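Long-range contact in peptidyl-prolyl cis-trans isomerase (Hirschia baltica, PDB 5EX2), which probably catalyses the cis-trans isomerisation of peptidyl-prolyl bonds, helping proteins to fold: residues 147-152 against 185-190. Numbering follows the deposited sequence.
Sequences SWMPHC and YSSWGR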
ATOM      1  N   SER A 147      -7.324  13.277   5.686  1.00  9.54           N
ATOM      2  CA  SER A 147      -6.036  12.771   5.224  1.00  7.60           C
ATOM      3  C   SER A 147      -6.253  11.670   4.199  1.00  8.69           C
ATOM      4  O   SER A 147      -7.344  11.144   4.085  1.00  9.27           O
ATOM      5  CB  SER A 147      -5.214  12.246   6.388  1.00  8.61           C
ATOM      6  OG  SER A 147      -5.050  13.255   7.389  1.00  9.02           O
ATOM      7  N   TRP A 148      -5.215  11.343   3.448  1.00  8.95           N
ATOM      8  CA  TRP A 148      -5.319  10.267   2.469  1.00  8.57           C
ATOM      9  C   TRP A 148      -3.944   9.673   2.216  1.00  9.16           C
ATOM     10  O   TRP A 148      -2.936  10.268   2.574  1.00  8.70           O
ATOM     11  CB  TRP A 148      -5.961  10.782   1.169  1.00  8.97           C
ATOM     12  CG  TRP A 148      -5.317  12.005   0.562  1.00  9.89           C
ATOM     13  CD1 TRP A 148      -4.424  12.026  -0.479  1.00  8.97           C
ATOM     14  CD2 TRP A 148      -5.541  13.382   0.929  1.00  9.91           C
ATOM     15  NE1 TRP A 148      -4.085  13.322  -0.772  1.00 10.24           N
ATOM     16  CE2 TRP A 148      -4.738  14.168   0.086  1.00 10.75           C
ATOM     17  CE3 TRP A 148      -6.329  14.017   1.896  1.00 10.75           C
ATOM     18  CZ2 TRP A 148      -4.704  15.558   0.173  1.00 14.71           C
ATOM     19  CZ3 TRP A 148      -6.284  15.405   1.988  1.00 12.23           C
ATOM     20  CH2 TRP A 148      -5.479  16.152   1.130  1.00 13.75           C
ATOM     21  N   MET A 149      -3.904   8.479   1.628  1.00  7.77           N
ATOM     22  CA  MET A 149      -2.649   7.884   1.245  1.00  8.50           C
ATOM     23  C   MET A 149      -2.440   8.157  -0.228  1.00 11.49           C
ATOM     24  O   MET A 149      -3.112   7.545  -1.072  1.00  8.51           O
ATOM     25  CB  MET A 149      -2.640   6.384   1.523  1.00  8.45           C
ATOM     26  CG  MET A 149      -1.384   5.705   1.025  1.00  9.31           C
ATOM     27  SD  MET A 149      -1.064   4.127   1.839  1.00 11.13           S
ATOM     28  CE  MET A 149      -2.444   3.142   1.290  1.00 11.17           C
ATOM     29  N   PRO A 150      -1.522   9.070  -0.548  1.00  7.72           N
ATOM     30  CA  PRO A 150      -1.350   9.435  -1.955  1.00  8.92           C
ATOM     31  C   PRO A 150      -0.783   8.303  -2.777  1.00  8.31           C
ATOM     32  O   PRO A 150      -0.146   7.406  -2.235  1.00  8.67           O
ATOM     33  CB  PRO A 150      -0.367  10.599  -1.890  1.00  7.73           C
ATOM     34  CG  PRO A 150       0.397  10.372  -0.653  1.00 12.60           C
ATOM     35  CD  PRO A 150      -0.608   9.829   0.321  1.00 10.35           C
ATOM     36  N   HIS A 151      -1.028   8.359  -4.078  1.00  8.53           N
ATOM     37  CA  HIS A 151      -0.673   7.273  -4.959  1.00  8.36           C
ATOM     38  C   HIS A 151       0.790   7.381  -5.403  1.00  8.58           C
ATOM     39  O   HIS A 151       1.107   7.583  -6.572  1.00  9.92           O
ATOM     40  CB  HIS A 151      -1.659   7.251  -6.124  1.00  9.90           C
ATOM     41  CG  HIS A 151      -3.025   6.778  -5.719  1.00  8.73           C
ATOM     42  ND1 HIS A 151      -3.909   7.550  -5.006  1.00  9.11           N
ATOM     43  CD2 HIS A 151      -3.636   5.588  -5.916  1.00  8.28           C
ATOM     44  CE1 HIS A 151      -5.014   6.851  -4.783  1.00  8.03           C
ATOM     45  NE2 HIS A 151      -4.871   5.657  -5.323  1.00  8.32           N
ATOM     46  N   CYS A 152       1.691   7.243  -4.439  1.00  8.07           N
ATOM     47  CA  CYS A 152       3.109   7.109  -4.704  1.00  7.91           C
ATOM     48  C   CYS A 152       3.359   5.750  -5.338  1.00  8.27           C
ATOM     49  O   CYS A 152       2.567   4.843  -5.158  1.00  8.57           O
ATOM     50  CB  CYS A 152       3.946   7.194  -3.410  1.00  8.79           C
ATOM     51  SG  CYS A 152       3.766   8.642  -2.429  1.00 12.67           S
ATOM     52  N   TYR A 185      -9.495   7.681  -5.587  1.00  9.81           N
ATOM     53  CA  TYR A 185      -9.437   6.220  -5.612  1.00 10.15           C
ATOM     54  C   TYR A 185      -9.084   5.738  -4.219  1.00  9.13           C
ATOM     55  O   TYR A 185      -8.388   6.425  -3.467  1.00 10.43           O
ATOM     56  CB  TYR A 185      -8.402   5.701  -6.622  1.00 11.41           C
ATOM     57  CG  TYR A 185      -8.821   5.988  -8.029  1.00 11.15           C
ATOM     58  CD1 TYR A 185      -8.683   7.254  -8.559  1.00 10.93           C
ATOM     59  CD2 TYR A 185      -9.408   5.005  -8.820  1.00 12.74           C
ATOM     60  CE1 TYR A 185      -9.104   7.550  -9.838  1.00 14.38           C
ATOM     61  CE2 TYR A 185      -9.836   5.287 -10.114  1.00 16.07           C
ATOM     62  CZ  TYR A 185      -9.678   6.565 -10.610  1.00 14.80           C
ATOM     63  OH  TYR A 185     -10.104   6.850 -11.894  1.00 18.73           O
ATOM     64  N   SER A 186      -9.557   4.550  -3.877  1.00 10.11           N
ATOM     65  CA  SER A 186      -9.373   4.010  -2.541  1.00  9.71           C
ATOM     66  C   SER A 186      -8.052   3.271  -2.406  1.00  8.00           C
ATOM     67  O   SER A 186      -7.966   2.087  -2.674  1.00  8.83           O
ATOM     68  CB  SER A 186     -10.532   3.073  -2.192  1.00 10.16           C
ATOM     69  OG  SER A 186     -11.786   3.700  -2.356  1.00 11.35           O
ATOM     70  N   SER A 187      -7.010   3.971  -1.992  1.00  8.23           N
ATOM     71  CA  SER A 187      -5.747   3.309  -1.699  1.00  8.27           C
ATOM     72  C   SER A 187      -5.868   2.554  -0.379  1.00  8.94           C
ATOM     73  O   SER A 187      -6.496   3.022   0.562  1.00 11.38           O
ATOM     74  CB  SER A 187      -4.604   4.322  -1.666  1.00  9.23           C
ATOM     75  OG  SER A 187      -4.949   5.420  -0.853  1.00 10.40           O
ATOM     76  N   TRP A 188      -5.291   1.363  -0.333  1.00  7.64           N
ATOM     77  CA  TRP A 188      -5.528   0.469   0.799  1.00 11.41           C
ATOM     78  C   TRP A 188      -4.336  -0.340   1.237  1.00  7.82           C
ATOM     79  O   TRP A 188      -4.421  -1.032   2.242  1.00 10.29           O
ATOM     80  CB  TRP A 188      -6.663  -0.499   0.483  1.00 10.26           C
ATOM     81  CG  TRP A 188      -6.558  -1.305  -0.804  1.00  8.69           C
ATOM     82  CD1 TRP A 188      -7.186  -1.035  -1.994  1.00  9.53           C
ATOM     83  CD2 TRP A 188      -5.839  -2.536  -1.013  1.00 10.76           C
ATOM     84  NE1 TRP A 188      -6.886  -1.998  -2.917  1.00 11.10           N
ATOM     85  CE2 TRP A 188      -6.060  -2.929  -2.348  1.00  8.06           C
ATOM     86  CE3 TRP A 188      -5.019  -3.335  -0.213  1.00  9.52           C
ATOM     87  CZ2 TRP A 188      -5.513  -4.095  -2.889  1.00 12.04           C
ATOM     88  CZ3 TRP A 188      -4.463  -4.492  -0.769  1.00  8.92           C
ATOM     89  CH2 TRP A 188      -4.713  -4.849  -2.086  1.00 11.91           C
ATOM     90  N   GLY A 189      -3.232  -0.256   0.516  1.00  7.22           N
ATOM     91  CA  GLY A 189      -2.058  -1.009   0.895  1.00  9.05           C
ATOM     92  C   GLY A 189      -0.806  -0.488   0.241  1.00  7.68           C
ATOM     93  O   GLY A 189      -0.834   0.492  -0.492  1.00  7.49           O
ATOM     94  N   ARG A 190       0.300  -1.150   0.543  1.00  6.87           N
ATOM     95  CA  ARG A 190       1.590  -0.763   0.039  1.00  6.62           C
ATOM     96  C   ARG A 190       2.461  -1.984  -0.196  1.00  5.96           C
ATOM     97  O   ARG A 190       2.458  -2.882   0.623  1.00  8.15           O
ATOM     98  CB  ARG A 190       2.254   0.188   1.035  1.00  8.67           C
ATOM     99  CG  ARG A 190       3.529   0.729   0.552  1.00  7.74           C
ATOM    100  CD  ARG A 190       4.102   1.681   1.553  1.00  7.82           C
ATOM    101  NE  ARG A 190       4.679   1.052   2.734  1.00  9.72           N
ATOM    102  CZ  ARG A 190       5.903   0.548   2.781  1.00  8.84           C
ATOM    103  NH1 ARG A 190       6.661   0.530   1.692  1.00 11.34           N
ATOM    104  NH2 ARG A 190       6.374   0.067   3.919  1.00  9.72           N
TER
HETATM  105  O   HOH W   1      -6.468   7.566   0.895  1.00 15.77           O
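M149 and S187 bring the two backbones together, their CA atoms 6.3 Å apart, where the loop leaving strand 145-148 passes the barrel strand 187-191 without pairing with it. One direct bond joins the segments: the hydroxyl of S187 donates to the backbone carbonyl of M149, OG to O 2.8 Å. The donor lies in the carbonyl plane on a lone pair, at a C=O...OG angle of 132°. S187 holds OG between its backbone N and carbonyl carbon (chi1 49°), which turns the hydroxyl to the loop. A water adds a second link, accepting from the amide of M149 (N to water O 2.8 Å) and donating to S187 OG at the longer distance of 3.2 Å. The carbonyl of M149 is thus met by the S187 hydroxyl directly, and its N-H by a water that the same hydroxyl helps to hold.

The M149 side chain starts with CG anti to the backbone N (chi1 175°) and bends at chi3, carrying its methyl against the strand: CE lies 3.6 Å from G189 N. The same side chain also packs on F127 and P128 of strand 127-132. Further along the loop, H151, the centre of an inverse gamma turn, presents the edge of its imidazole to Y185, with CE1 3.6 Å from the carbonyl O of Y185, near the ring plane. H151 NE2 touches Y185 CB at 3.8 Å, and its polar partner is S157 OG on the neighbouring barrel strand 155-158, while D182 OD1 takes the H151 backbone N-H.

W188 and G189 form a classic beta bulge opposite V156. The contact fixes the loop running from strand 145-148, in the smaller antiparallel sheet that also holds strand 127-132, to barrel strand 155-158 against a bulged strand of the eight-stranded antiparallel barrel characteristic of cyclophilins.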